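Local coordinates for protein VirX1 (Cyanophage Syn10, PDB 6QGM) that iodinates diverse substrates as a viral halogenase of the tryptophan halogenase family, probably flavin-dependent, at residues G115-A118 / N119-E123; K229-L233 / G234-G238; C295-S298 / R299-S302; T391-H394 / Q395-F399; E520-D524 / E525-S529. All blocks are in the same frame, centred on the assembly; numbering follows the deposited sequence.

Contact 1. Residues G115-A118 / N119-E123; sequences GKLA and NKYPE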
loop_
_atom_site.group_PDB
_atom_site.type_symbol
_atom_site.label_atom_id
_atom_site.label_comp_id
_atom_site.label_asym_id
_atom_site.label_seq_id
_atom_site.Cartn_x
_atom_site.Cartn_y
_atom_site.Cartn_z
ATOM N N GLY B 115 -20.546 -18.475 5.664
ATOM C CA GLY B 115 -20.694 -18.786 4.230
ATOM C C GLY B 115 -20.722 -20.285 3.959
ATOM O O GLY B 115 -21.569 -20.704 3.156
ATOM N N LYS B 116 -19.834 -21.077 4.582
ATOM C CA LYS B 116 -19.820 -22.551 4.407
ATOM C C LYS B 116 -21.133 -23.137 4.945
ATOM O O LYS B 116 -21.711 -23.997 4.246
ATOM C CB LYS B 116 -18.587 -23.177 5.058
ATOM C CG LYS B 116 -17.278 -22.806 4.376
ATOM C CD LYS B 116 -16.052 -23.520 4.896
ATOM C CE LYS B 116 -16.075 -25.019 4.680
ATOM N NZ LYS B 116 -14.704 -25.576 4.568
ATOM N N LEU B 117 -21.603 -22.661 6.108
ATOM C CA LEU B 117 -22.908 -23.066 6.700
ATOM C C LEU B 117 -24.035 -22.789 5.692
ATOM O O LEU B 117 -24.883 -23.689 5.484
ATOM C CB LEU B 117 -23.156 -22.313 8.015
ATOM C CG LEU B 117 -22.336 -22.788 9.213
ATOM C CD1 LEU B 117 -22.560 -21.903 10.428
ATOM C CD2 LEU B 117 -22.689 -24.217 9.550
ATOM N N ALA B 118 -24.035 -21.589 5.103
ATOM C CA ALA B 118 -25.027 -21.126 4.101
ATOM C C ALA B 118 -25.046 -22.077 2.893
ATOM O O ALA B 118 -26.157 -22.371 2.407
ATOM C CB ALA B 118 -24.725 -19.712 3.687
ATOM N N ASN B 119 -23.884 -22.570 2.445
ATOM C CA ASN B 119 -23.767 -23.484 1.273
ATOM C C ASN B 119 -24.281 -24.872 1.655
ATOM O O ASN B 119 -25.061 -25.450 0.881
ATOM C CB ASN B 119 -22.335 -23.549 0.732
ATOM C CG ASN B 119 -21.992 -22.388 -0.184
ATOM O OD1 ASN B 119 -22.872 -21.819 -0.839
ATOM N ND2 ASN B 119 -20.711 -22.034 -0.243
ATOM N N LYS B 120 -23.857 -25.381 2.814
ATOM C CA LYS B 120 -24.167 -26.751 3.289
ATOM C C LYS B 120 -25.631 -26.846 3.720
ATOM O O LYS B 120 -26.248 -27.869 3.429
ATOM C CB LYS B 120 -23.248 -27.107 4.450
ATOM C CG LYS B 120 -21.776 -27.244 4.090
ATOM C CD LYS B 120 -20.967 -27.742 5.287
ATOM C CE LYS B 120 -19.799 -28.603 4.874
ATOM N NZ LYS B 120 -18.762 -27.754 4.265
ATOM N N TYR B 121 -26.160 -25.827 4.401
ATOM C CA TYR B 121 -27.489 -25.869 5.070
ATOM C C TYR B 121 -28.296 -24.622 4.716
ATOM O O TYR B 121 -28.635 -23.828 5.585
ATOM C CB TYR B 121 -27.284 -26.027 6.579
ATOM C CG TYR B 121 -26.271 -27.076 6.966
ATOM C CD1 TYR B 121 -26.487 -28.420 6.709
ATOM C CD2 TYR B 121 -25.095 -26.721 7.602
ATOM C CE1 TYR B 121 -25.561 -29.385 7.074
ATOM C CE2 TYR B 121 -24.154 -27.670 7.971
ATOM C CZ TYR B 121 -24.387 -29.010 7.708
ATOM O OH TYR B 121 -23.462 -29.932 8.106
ATOM N N PRO B 122 -28.668 -24.453 3.430
ATOM C CA PRO B 122 -29.305 -23.226 2.943
ATOM C C PRO B 122 -30.591 -22.866 3.697
ATOM O O PRO B 122 -30.764 -21.708 4.015
ATOM C CB PRO B 122 -29.681 -23.532 1.487
ATOM C CG PRO B 122 -28.796 -24.698 1.096
ATOM C CD PRO B 122 -28.555 -25.473 2.372
ATOM N N GLU B 123 -31.440 -23.861 3.969
ATOM C CA GLU B 123 -32.744 -23.662 4.657
ATOM C C GLU B 123 -32.511 -23.129 6.072
ATOM O O GLU B 123 -33.363 -22.373 6.531
ATOM C CB GLU B 123 -33.559 -24.956 4.685
ATOM C CG GLU B 123 -33.905 -25.494 3.305
ATOM C CD GLU B 123 -34.502 -24.482 2.333
ATOM O OE1 GLU B 123 -35.304 -23.618 2.772
ATOM O OE2 GLU B 123 -34.143 -24.538 1.129
#
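Backbone bonds tie the last turn of helix 113-120 together: K120 N donates to K116 O at 2.9 Å, Y121 N to L117 O at 2.7 Å, and N119 N to G115 O at a more bent 143°. Y121 is the first residue to leave helical angles, so its N-H closes the final turn. Beyond it, P122, which has no N-H to give, sets its CA 3.3 Å from A118 O in a CA-H...O contact.

Among the apolar contacts, L117 meets Y121 through a methyl: CD2 lies in the plane of the phenol, at its edge, 4.0 Å from Y121 CD2. The flat of the same ring takes K120 CB on one face.

The charged pair is K116 and K120, which run side by side in the same direction, with K116 NZ and K120 NZ 4.6 Å apart. The K120 chain gets there by bending at its last two torsions, chi4 being 72°. D491 receives both ammonium groups, K116 NZ on OD1 and K120 NZ on OD2; K120 also pairs with D477, while Y121 OH bonds to E495. Two lysines one turn apart thus share one carboxylate and tie the helix end to the segment before helix 494-512.

Contact 2. Residues K229-L233 / G234-G238; sequences KSLLL and GEFMG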
loop_
_atom_site.group_PDB
_atom_site.type_symbol
_atom_site.label_atom_id
_atom_site.label_comp_id
_atom_site.label_asym_id
_atom_site.label_seq_id
_atom_site.Cartn_x
_atom_site.Cartn_y
_atom_site.Cartn_z
ATOM N N LYS B 229 -26.813 25.908 2.164
ATOM C CA LYS B 229 -26.450 27.291 1.749
ATOM C C LYS B 229 -24.933 27.371 1.527
ATOM O O LYS B 229 -24.502 27.928 0.495
ATOM C CB LYS B 229 -26.799 28.320 2.824
ATOM C CG LYS B 229 -28.201 28.887 2.824
ATOM C CD LYS B 229 -28.270 29.940 3.893
ATOM C CE LYS B 229 -29.525 30.783 3.891
ATOM N NZ LYS B 229 -29.494 31.721 5.040
ATOM N N SER B 230 -24.153 26.845 2.480
ATOM C CA SER B 230 -22.675 26.967 2.535
ATOM C C SER B 230 -22.299 28.419 2.248
ATOM O O SER B 230 -21.523 28.652 1.306
ATOM C CB SER B 230 -21.993 26.006 1.582
ATOM O OG SER B 230 -20.597 25.973 1.831
ATOM N N LEU B 231 -22.848 29.361 3.025
ATOM C CA LEU B 231 -22.713 30.820 2.772
ATOM C C LEU B 231 -21.246 31.254 2.853
ATOM O O LEU B 231 -20.841 32.044 2.016
ATOM C CB LEU B 231 -23.577 31.588 3.771
ATOM C CG LEU B 231 -23.628 33.090 3.534
ATOM C CD1 LEU B 231 -24.324 33.391 2.195
ATOM C CD2 LEU B 231 -24.292 33.814 4.712
ATOM N N LEU B 232 -20.484 30.785 3.839
ATOM C CA LEU B 232 -19.091 31.263 4.098
ATOM C C LEU B 232 -18.093 30.464 3.248
ATOM O O LEU B 232 -17.273 31.083 2.566
ATOM C CB LEU B 232 -18.771 31.164 5.594
ATOM C CG LEU B 232 -19.091 32.415 6.418
ATOM C CD1 LEU B 232 -20.538 32.871 6.261
ATOM C CD2 LEU B 232 -18.761 32.176 7.885
ATOM N N LEU B 233 -18.170 29.136 3.271
ATOM C CA LEU B 233 -17.189 28.260 2.580
ATOM C C LEU B 233 -17.436 28.317 1.071
ATOM O O LEU B 233 -16.510 28.709 0.317
ATOM C CB LEU B 233 -17.312 26.831 3.121
ATOM C CG LEU B 233 -16.360 25.814 2.497
ATOM C CD1 LEU B 233 -14.932 26.341 2.486
ATOM C CD2 LEU B 233 -16.422 24.481 3.220
ATOM N N GLY B 234 -18.648 27.939 0.663
ATOM C CA GLY B 234 -19.059 27.825 -0.753
ATOM C C GLY B 234 -19.213 29.190 -1.416
ATOM O O GLY B 234 -18.539 29.397 -2.435
ATOM N N GLU B 235 -20.064 30.073 -0.877
ATOM C CA GLU B 235 -20.406 31.363 -1.517
ATOM C C GLU B 235 -19.247 32.345 -1.309
ATOM O O GLU B 235 -18.578 32.664 -2.307
ATOM C CB GLU B 235 -21.752 31.933 -1.048
ATOM C CG GLU B 235 -22.195 33.099 -1.949
ATOM C CD GLU B 235 -23.526 33.763 -1.655
ATOM O OE1 GLU B 235 -24.532 33.044 -1.677
ATOM O OE2 GLU B 235 -23.563 35.004 -1.433
ATOM N N PHE B 236 -19.006 32.806 -0.084
ATOM C CA PHE B 236 -18.072 33.923 0.213
ATOM C C PHE B 236 -16.630 33.531 -0.145
ATOM O O PHE B 236 -15.987 34.365 -0.790
ATOM C CB PHE B 236 -18.163 34.371 1.674
ATOM C CG PHE B 236 -19.458 35.012 2.113
ATOM C CD1 PHE B 236 -20.439 35.378 1.200
ATOM C CD2 PHE B 236 -19.667 35.301 3.456
ATOM C CE1 PHE B 236 -21.605 36.000 1.624
ATOM C CE2 PHE B 236 -20.834 35.923 3.878
ATOM C CZ PHE B 236 -21.803 36.275 2.961
ATOM N N MET B 237 -16.141 32.352 0.268
ATOM C CA MET B 237 -14.744 31.890 0.009
ATOM C C MET B 237 -14.676 31.190 -1.355
ATOM O O MET B 237 -13.556 30.919 -1.837
ATOM C CB MET B 237 -14.240 30.941 1.103
ATOM C CG MET B 237 -13.962 31.620 2.451
ATOM S SD MET B 237 -12.653 32.877 2.449
ATOM C CE MET B 237 -11.416 31.945 1.561
ATOM N N GLY B 238 -15.831 30.891 -1.948
ATOM C CA GLY B 238 -15.943 30.389 -3.329
ATOM C C GLY B 238 -15.421 28.977 -3.513
ATOM O O GLY B 238 -15.020 28.666 -4.623
#
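L231 lies over the face of the F236 ring, its CG 4.1 Å from the ring centroid and 24° off the normal, a CH-pi contact five residues along the chain. L231 CG stands opposite the backbone N (chi1 -175°), which carries the branch beside its own carbonyl and onto the ring. L231 O also lies above a face of this ring, near its rim. Next along, L232 sends CD1 to within 3.8 Å of F236 CD2, so the two leucines both bear on one phenylalanine. E235 is stretched out beside L231, with its carboxylate carbon CD 3.9 Å from L231 CD1.

The spacing follows from a wide, pi-type turn. F236 N bonds to L231 O at 2.9 Å, and E235 N to S230 O and M237 N to L232 O repeat the same five-residue step. S230 OG accepts from G234 N at 3.0 Å and is also bonded to S347 O.

The short helix 231-236 is pinned at its start by D224, at the end of strand 221-224, whose OD2 receives the N-H groups of L232 and L233. Its apolar side packs on strands 187-198 and 206-211, where V193 and F206 meet F236, while L233 and M237 lean on V338 of strand 337-338.

Contact 3. Residues C295-S298 / R299-S302; sequences CYSS and RFVS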
loop_
_atom_site.group_PDB
_atom_site.type_symbol
_atom_site.label_atom_id
_atom_site.label_comp_id
_atom_site.label_asym_id
_atom_site.label_seq_id
_atom_site.Cartn_x
_atom_site.Cartn_y
_atom_site.Cartn_z
ATOM N N CYS B 295 -35.300 9.574 -0.132
ATOM C CA CYS B 295 -34.128 9.967 -0.962
ATOM C C CYS B 295 -34.313 9.369 -2.351
ATOM O O CYS B 295 -34.424 8.133 -2.418
ATOM C CB CYS B 295 -32.817 9.437 -0.405
ATOM S SG CYS B 295 -32.265 10.361 1.040
ATOM N N TYR B 296 -34.339 10.194 -3.399
ATOM C CA TYR B 296 -34.640 9.748 -4.779
ATOM C C TYR B 296 -33.770 10.494 -5.788
ATOM O O TYR B 296 -33.065 11.437 -5.406
ATOM C CB TYR B 296 -36.124 9.919 -5.093
ATOM C CG TYR B 296 -36.631 11.338 -5.169
ATOM C CD1 TYR B 296 -36.917 12.058 -4.021
ATOM C CD2 TYR B 296 -36.887 11.945 -6.389
ATOM C CE1 TYR B 296 -37.411 13.351 -4.082
ATOM C CE2 TYR B 296 -37.379 13.237 -6.470
ATOM C CZ TYR B 296 -37.641 13.943 -5.309
ATOM O OH TYR B 296 -38.129 15.213 -5.341
ATOM N N SER B 297 -33.833 10.041 -7.039
ATOM C CA SER B 297 -33.030 10.538 -8.172
ATOM C C SER B 297 -33.953 11.202 -9.187
ATOM O O SER B 297 -34.772 10.481 -9.789
ATOM C CB SER B 297 -32.261 9.418 -8.797
ATOM O OG SER B 297 -31.544 9.860 -9.922
ATOM N N SER B 298 -33.802 12.518 -9.373
ATOM C CA SER B 298 -34.580 13.338 -10.332
ATOM C C SER B 298 -34.324 12.840 -11.755
ATOM O O SER B 298 -35.194 13.046 -12.623
ATOM C CB SER B 298 -34.239 14.787 -10.193
ATOM O OG SER B 298 -32.879 15.001 -10.544
ATOM N N ARG B 299 -33.177 12.195 -11.966
ATOM C CA ARG B 299 -32.789 11.517 -13.229
ATOM C C ARG B 299 -33.823 10.471 -13.651
ATOM O O ARG B 299 -33.931 10.216 -14.874
ATOM C CB ARG B 299 -31.501 10.709 -13.048
ATOM C CG ARG B 299 -30.179 11.456 -13.213
ATOM C CD ARG B 299 -29.113 10.669 -13.959
ATOM N NE ARG B 299 -28.080 10.116 -13.092
ATOM C CZ ARG B 299 -27.560 8.899 -13.199
ATOM N NH1 ARG B 299 -26.647 8.517 -12.316
ATOM N NH2 ARG B 299 -27.970 8.043 -14.131
ATOM N N PHE B 300 -34.513 9.843 -12.694
ATOM C CA PHE B 300 -35.366 8.657 -12.961
ATOM C C PHE B 300 -36.836 8.915 -12.610
ATOM O O PHE B 300 -37.652 8.051 -12.984
ATOM C CB PHE B 300 -34.810 7.448 -12.210
ATOM C CG PHE B 300 -33.452 7.002 -12.684
ATOM C CD1 PHE B 300 -33.305 6.246 -13.835
ATOM C CD2 PHE B 300 -32.314 7.339 -11.965
ATOM C CE1 PHE B 300 -32.049 5.848 -14.258
ATOM C CE2 PHE B 300 -31.059 6.914 -12.377
ATOM C CZ PHE B 300 -30.928 6.203 -13.544
ATOM N N VAL B 301 -37.171 10.009 -11.915
ATOM C CA VAL B 301 -38.562 10.267 -11.426
ATOM C C VAL B 301 -38.762 11.772 -11.185
ATOM O O VAL B 301 -37.825 12.448 -10.710
ATOM C CB VAL B 301 -38.874 9.431 -10.165
ATOM C CG1 VAL B 301 -38.077 9.898 -8.950
ATOM C CG2 VAL B 301 -40.357 9.380 -9.851
ATOM N N SER B 302 -39.959 12.269 -11.505
ATOM C CA SER B 302 -40.432 13.650 -11.218
ATOM C C SER B 302 -40.676 13.824 -9.713
ATOM O O SER B 302 -40.869 12.804 -9.006
ATOM C CB SER B 302 -41.690 13.937 -11.976
ATOM O OG SER B 302 -42.809 13.239 -11.425
#
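S297 O takes two backbone N-H groups from the turn that follows it. The sounder bond is from F300 N, 3.0 Å away and nearly straight at 163°, although the donor stands 53° out of the carbonyl plane. V301 N adds a weak second bond to the same oxygen at 3.2 Å. Together they fold the chain back on itself within four residues. S298 CA contributes a CA-H...O contact to V301 O, 3.4 Å away, a second link across the turn.

The S297 side chain lies at the rim of the F300 ring: its CB is in the ring plane, and S297 OG comes 3.3 Å from F300 CD2. That hydroxyl is bonded to A249 O, while S298 OG is bonded to D251. Thus both serines tie the turn to the segment that leads into strand 252-258.

Across the turn, Y296 and V301 meet at about a right angle, with V301 CG1 3.5 Å from Y296 CD2. The methyl sits between the backbone N and the carbonyl carbon (chi1 69°), which aims it at both the tyrosine and S297 O.

S302 then caps the next helix, its hydroxyl bonded to D305 N. The arrangement is a type I beta turn over S297-F300, leading from strand 290-296 of the seven-stranded sheet to the N-cap S302 of helix 303-314.

Contact 4. Residues T391-H394 / Q395-F399; sequences TCDH and QIDSF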
loop_
_atom_site.group_PDB
_atom_site.type_symbol
_atom_site.label_atom_id
_atom_site.label_comp_id
_atom_site.label_asym_id
_atom_site.label_seq_id
_atom_site.Cartn_x
_atom_site.Cartn_y
_atom_site.Cartn_z
ATOM N N THR B 391 -7.716 14.454 6.004
ATOM C CA THR B 391 -8.382 13.493 6.915
ATOM C C THR B 391 -9.880 13.459 6.621
ATOM O O THR B 391 -10.437 12.353 6.520
ATOM C CB THR B 391 -8.106 13.835 8.378
ATOM O OG1 THR B 391 -6.696 13.638 8.508
ATOM C CG2 THR B 391 -8.902 13.017 9.368
ATOM N N CYS B 392 -10.518 14.611 6.473
ATOM C CA CYS B 392 -11.994 14.673 6.472
ATOM C C CYS B 392 -12.507 14.403 5.053
ATOM O O CYS B 392 -13.618 13.859 4.914
ATOM C CB CYS B 392 -12.472 15.975 7.100
ATOM S SG CYS B 392 -12.839 17.273 5.906
ATOM N N ASP B 393 -11.699 14.725 4.039
ATOM C CA ASP B 393 -11.913 14.319 2.624
ATOM C C ASP B 393 -11.842 12.793 2.500
ATOM O O ASP B 393 -12.772 12.207 1.941
ATOM C CB ASP B 393 -10.878 14.960 1.713
ATOM C CG ASP B 393 -11.155 14.731 0.243
ATOM O OD1 ASP B 393 -12.094 15.397 -0.264
ATOM O OD2 ASP B 393 -10.454 13.880 -0.360
ATOM N N HIS B 394 -10.773 12.162 2.996
ATOM C CA HIS B 394 -10.588 10.682 2.969
ATOM C C HIS B 394 -11.840 10.005 3.528
ATOM O O HIS B 394 -12.316 9.021 2.921
ATOM C CB HIS B 394 -9.341 10.240 3.753
ATOM C CG HIS B 394 -8.873 8.875 3.362
ATOM N ND1 HIS B 394 -9.516 7.725 3.764
ATOM C CD2 HIS B 394 -7.862 8.477 2.567
ATOM C CE1 HIS B 394 -8.927 6.678 3.237
ATOM N NE2 HIS B 394 -7.912 7.110 2.489
ATOM N N GLN B 395 -12.355 10.530 4.642
ATOM C CA GLN B 395 -13.458 9.909 5.412
ATOM C C GLN B 395 -14.741 9.923 4.578
ATOM O O GLN B 395 -15.385 8.866 4.454
ATOM C CB GLN B 395 -13.656 10.631 6.736
ATOM C CG GLN B 395 -14.922 10.193 7.444
ATOM C CD GLN B 395 -14.759 10.145 8.945
ATOM O OE1 GLN B 395 -15.372 10.912 9.694
ATOM N NE2 GLN B 395 -13.924 9.213 9.386
ATOM N N ILE B 396 -15.103 11.079 4.024
ATOM C CA ILE B 396 -16.383 11.232 3.275
ATOM C C ILE B 396 -16.296 10.451 1.956
ATOM O O ILE B 396 -17.330 9.950 1.508
ATOM C CB ILE B 396 -16.759 12.712 3.104
ATOM C CG1 ILE B 396 -18.256 12.863 2.855
ATOM C CG2 ILE B 396 -15.917 13.383 2.036
ATOM C CD1 ILE B 396 -18.752 14.275 2.973
ATOM N N ASP B 397 -15.100 10.296 1.390
ATOM C CA ASP B 397 -14.882 9.461 0.176
ATOM C C ASP B 397 -15.094 7.982 0.537
ATOM O O ASP B 397 -15.785 7.265 -0.240
ATOM C CB ASP B 397 -13.500 9.706 -0.443
ATOM C CG ASP B 397 -13.469 10.905 -1.402
ATOM O OD1 ASP B 397 -14.561 11.514 -1.665
ATOM O OD2 ASP B 397 -12.358 11.220 -1.911
ATOM N N SER B 398 -14.519 7.532 1.663
ATOM C CA SER B 398 -14.699 6.168 2.218
ATOM C C SER B 398 -16.188 5.873 2.361
ATOM O O SER B 398 -16.668 4.876 1.786
ATOM C CB SER B 398 -13.988 6.014 3.529
ATOM O OG SER B 398 -12.592 6.170 3.355
ATOM N N PHE B 399 -16.903 6.729 3.092
ATOM C CA PHE B 399 -18.318 6.497 3.467
ATOM C C PHE B 399 -19.194 6.533 2.216
ATOM O O PHE B 399 -20.140 5.735 2.171
ATOM C CB PHE B 399 -18.764 7.482 4.550
ATOM C CG PHE B 399 -18.593 6.959 5.946
ATOM C CD1 PHE B 399 -19.525 6.067 6.467
ATOM C CD2 PHE B 399 -17.479 7.286 6.707
ATOM C CE1 PHE B 399 -19.352 5.520 7.729
ATOM C CE2 PHE B 399 -17.312 6.741 7.971
ATOM C CZ PHE B 399 -18.258 5.876 8.481
#
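Residues 391-399 form an unbroken alpha-helical run in which Q395, I396, D397 and S398 each give their N-H to the carbonyl four residues back, as from D397 N to D393 O at 3.1 Å and S398 N to H394 O at 2.9 Å.

D393 and D397 stand one turn apart, with D393 OD2 and D397 OD2 separated by 3.6 Å. Their carboxylates are turned 68° against each other. D393 CG points away from its backbone N (chi1 -172°), whereas D397 CG lies beside its own backbone N, which brings OD2 toward D393. K332 bridges the pair, making a salt bridge to OD1 of each, which probably offsets the repulsion between two like charges this close.

All of this belongs to the long helix 382-408, which runs beside helix 360-373; Q395 packs on L360 and E364, and C392 on N365. The second subunit reaches the same turn, its M432 packing on D393 and its S446 on T391.

On another side, S398 OG is hydrogen-bonded to Q439 OE1, and H394 packs against that glutamine too. The same hydroxyl has two near neighbours on the histidine, with S398 OG 2.9 Å from H394 O and 3.5 Å from H394 ND1.

Contact 5. Residues E520-D524 / E525-S529; sequences EFLRD and EIYGS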
loop_
_atom_site.group_PDB
_atom_site.type_symbol
_atom_site.label_atom_id
_atom_site.label_comp_id
_atom_site.label_asym_id
_atom_site.label_seq_id
_atom_site.Cartn_x
_atom_site.Cartn_y
_atom_site.Cartn_z
ATOM N N GLU B 520 -40.349 0.228 26.974
ATOM C CA GLU B 520 -40.289 -0.068 28.431
ATOM C C GLU B 520 -38.951 0.437 28.984
ATOM O O GLU B 520 -38.977 1.129 30.010
ATOM C CB GLU B 520 -40.470 -1.560 28.700
ATOM C CG GLU B 520 -41.884 -2.064 28.474
ATOM C CD GLU B 520 -42.032 -3.577 28.564
ATOM O OE1 GLU B 520 -41.038 -4.288 28.294
ATOM O OE2 GLU B 520 -43.129 -4.042 29.032
ATOM N N PHE B 521 -37.825 0.128 28.326
ATOM C CA PHE B 521 -36.468 0.522 28.791
ATOM C C PHE B 521 -36.412 2.045 28.893
ATOM O O PHE B 521 -36.001 2.550 29.948
ATOM C CB PHE B 521 -35.357 -0.002 27.877
ATOM C CG PHE B 521 -33.956 0.186 28.422
ATOM C CD1 PHE B 521 -33.288 1.400 28.309
ATOM C CD2 PHE B 521 -33.316 -0.852 29.072
ATOM C CE1 PHE B 521 -32.009 1.558 28.816
ATOM C CE2 PHE B 521 -32.036 -0.691 29.574
ATOM C CZ PHE B 521 -31.387 0.509 29.446
ATOM N N LEU B 522 -36.823 2.750 27.832
ATOM C CA LEU B 522 -36.792 4.234 27.766
ATOM C C LEU B 522 -37.650 4.790 28.908
ATOM O O LEU B 522 -37.180 5.704 29.618
ATOM C CB LEU B 522 -37.295 4.698 26.393
ATOM C CG LEU B 522 -36.306 4.583 25.227
ATOM C CD1 LEU B 522 -37.000 4.809 23.882
ATOM C CD2 LEU B 522 -35.153 5.561 25.392
ATOM N N ARG B 523 -38.855 4.238 29.082
ATOM C CA ARG B 523 -39.858 4.714 30.068
ATOM C C ARG B 523 -39.267 4.601 31.482
ATOM O O ARG B 523 -39.377 5.584 32.244
ATOM C CB ARG B 523 -41.154 3.911 29.936
ATOM C CG ARG B 523 -42.286 4.406 30.827
ATOM C CD ARG B 523 -43.420 3.405 30.878
ATOM N NE ARG B 523 -42.930 2.170 31.462
ATOM C CZ ARG B 523 -43.463 0.965 31.270
ATOM N NH1 ARG B 523 -44.546 0.821 30.520
ATOM N NH2 ARG B 523 -42.887 -0.097 31.807
ATOM N N ASP B 524 -38.636 3.462 31.796
ATOM C CA ASP B 524 -38.194 3.093 33.167
ATOM C C ASP B 524 -36.806 3.676 33.444
ATOM O O ASP B 524 -36.620 4.185 34.558
ATOM C CB ASP B 524 -38.260 1.581 33.364
ATOM C CG ASP B 524 -39.671 1.032 33.229
ATOM O OD1 ASP B 524 -40.615 1.760 33.606
ATOM O OD2 ASP B 524 -39.820 -0.114 32.732
ATOM N N GLU B 525 -35.893 3.675 32.464
ATOM C CA GLU B 525 -34.461 4.040 32.670
ATOM C C GLU B 525 -34.191 5.521 32.359
ATOM O O GLU B 525 -33.295 6.083 33.000
ATOM C CB GLU B 525 -33.545 3.190 31.787
ATOM C CG GLU B 525 -33.780 1.705 31.876
ATOM C CD GLU B 525 -33.568 1.079 33.239
ATOM O OE1 GLU B 525 -32.540 1.355 33.855
ATOM O OE2 GLU B 525 -34.458 0.330 33.687
ATOM N N ILE B 526 -34.862 6.112 31.365
ATOM C CA ILE B 526 -34.458 7.436 30.796
ATOM C C ILE B 526 -35.531 8.482 31.073
ATOM O O ILE B 526 -35.188 9.506 31.690
ATOM C CB ILE B 526 -34.154 7.335 29.283
ATOM C CG1 ILE B 526 -32.875 6.544 28.979
ATOM C CG2 ILE B 526 -34.150 8.707 28.632
ATOM C CD1 ILE B 526 -31.654 6.881 29.801
ATOM N N TYR B 527 -36.765 8.241 30.620
ATOM C CA TYR B 527 -37.874 9.226 30.662
ATOM C C TYR B 527 -38.474 9.230 32.077
ATOM O O TYR B 527 -38.482 10.313 32.695
ATOM C CB TYR B 527 -38.850 8.964 29.497
ATOM C CG TYR B 527 -38.339 9.449 28.160
ATOM C CD1 TYR B 527 -38.614 10.730 27.710
ATOM C CD2 TYR B 527 -37.584 8.628 27.334
ATOM C CE1 TYR B 527 -38.135 11.191 26.496
ATOM C CE2 TYR B 527 -37.104 9.073 26.114
ATOM C CZ TYR B 527 -37.378 10.360 25.694
ATOM O OH TYR B 527 -36.902 10.813 24.500
ATOM N N GLY B 528 -38.844 8.064 32.616
ATOM C CA GLY B 528 -39.566 7.955 33.899
ATOM C C GLY B 528 -41.061 8.161 33.713
ATOM O O GLY B 528 -41.729 8.442 34.715
ATOM N N SER B 529 -41.549 8.085 32.463
ATOM C CA SER B 529 -42.900 8.562 32.054
ATOM C C SER B 529 -43.196 8.279 30.570
ATOM O O SER B 529 -42.469 7.463 29.967
ATOM C CB SER B 529 -43.004 10.048 32.333
ATOM O OG SER B 529 -44.146 10.598 31.690
#
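F521 carries E525 on its ring: E525 CG sits over the centre of one face, 3.4 Å from the centroid and only 7° off the normal, a CH-pi contact. The phenylalanine is swung opposite its backbone N (chi1 -171°), which brings the ring alongside E525, and the bend of E525 at chi2 turns its carboxylate away toward R148, with which it makes a salt bridge. Its own carbonyl, F521 O, takes E525 N at 2.8 Å.

L522 gives the turn its wide, pi-type character. L522 O accepts from both I526 N and Y527 N. The bond from Y527 N to L522 O is 2.8 Å long and almost straight, while I526 N approaches from above the carbonyl plane. This oxygen also lies at the edge of the Y527 ring, in its plane. Beside it, L522 and Y527 run together, with L522 CB 4.1 Å from Y527 CD2.

R523 reaches the next residue, D524, and grips it side-on: R523 NE to OD1 and R523 NH2 to OD2 of D524, both at 3.2 Å. Meanwhile R523 CG lies 3.2 Å from S529 O, as the chain leaves the helix at G528 with positive phi.

Helix 518-527 rests on strand 74-76, where L522 touches T74 and Y75 and I526 packs on Y75. Y527 stacks on W287, Y527 OH is hydrogen-bonded to A73 O, and F521 meets F159.

The five contacts follow one another along the chain, each closing before the next opens, and none touches another. Contacts 2 and 4 come nearest, with centres 20 Å apart and closest atoms about 8 Å apart, while contacts 1 and 2 lie on opposite sides of the chain's centre, 54 Å between centres. Contact 2 packs on the eight-stranded sheet that includes strand 6-10, which leads into a probable Rossmann-type GxGxxG turn, whereas contact 3 ends a strand of the seven-stranded sheet; their centres are 27 Å apart. Contact 4 is on the long helix 382-408 and meets the second subunit. Contact 5 belongs to the C-terminal helix 518-527. The set thus samples both sheets, the helical periphery and a subunit interface.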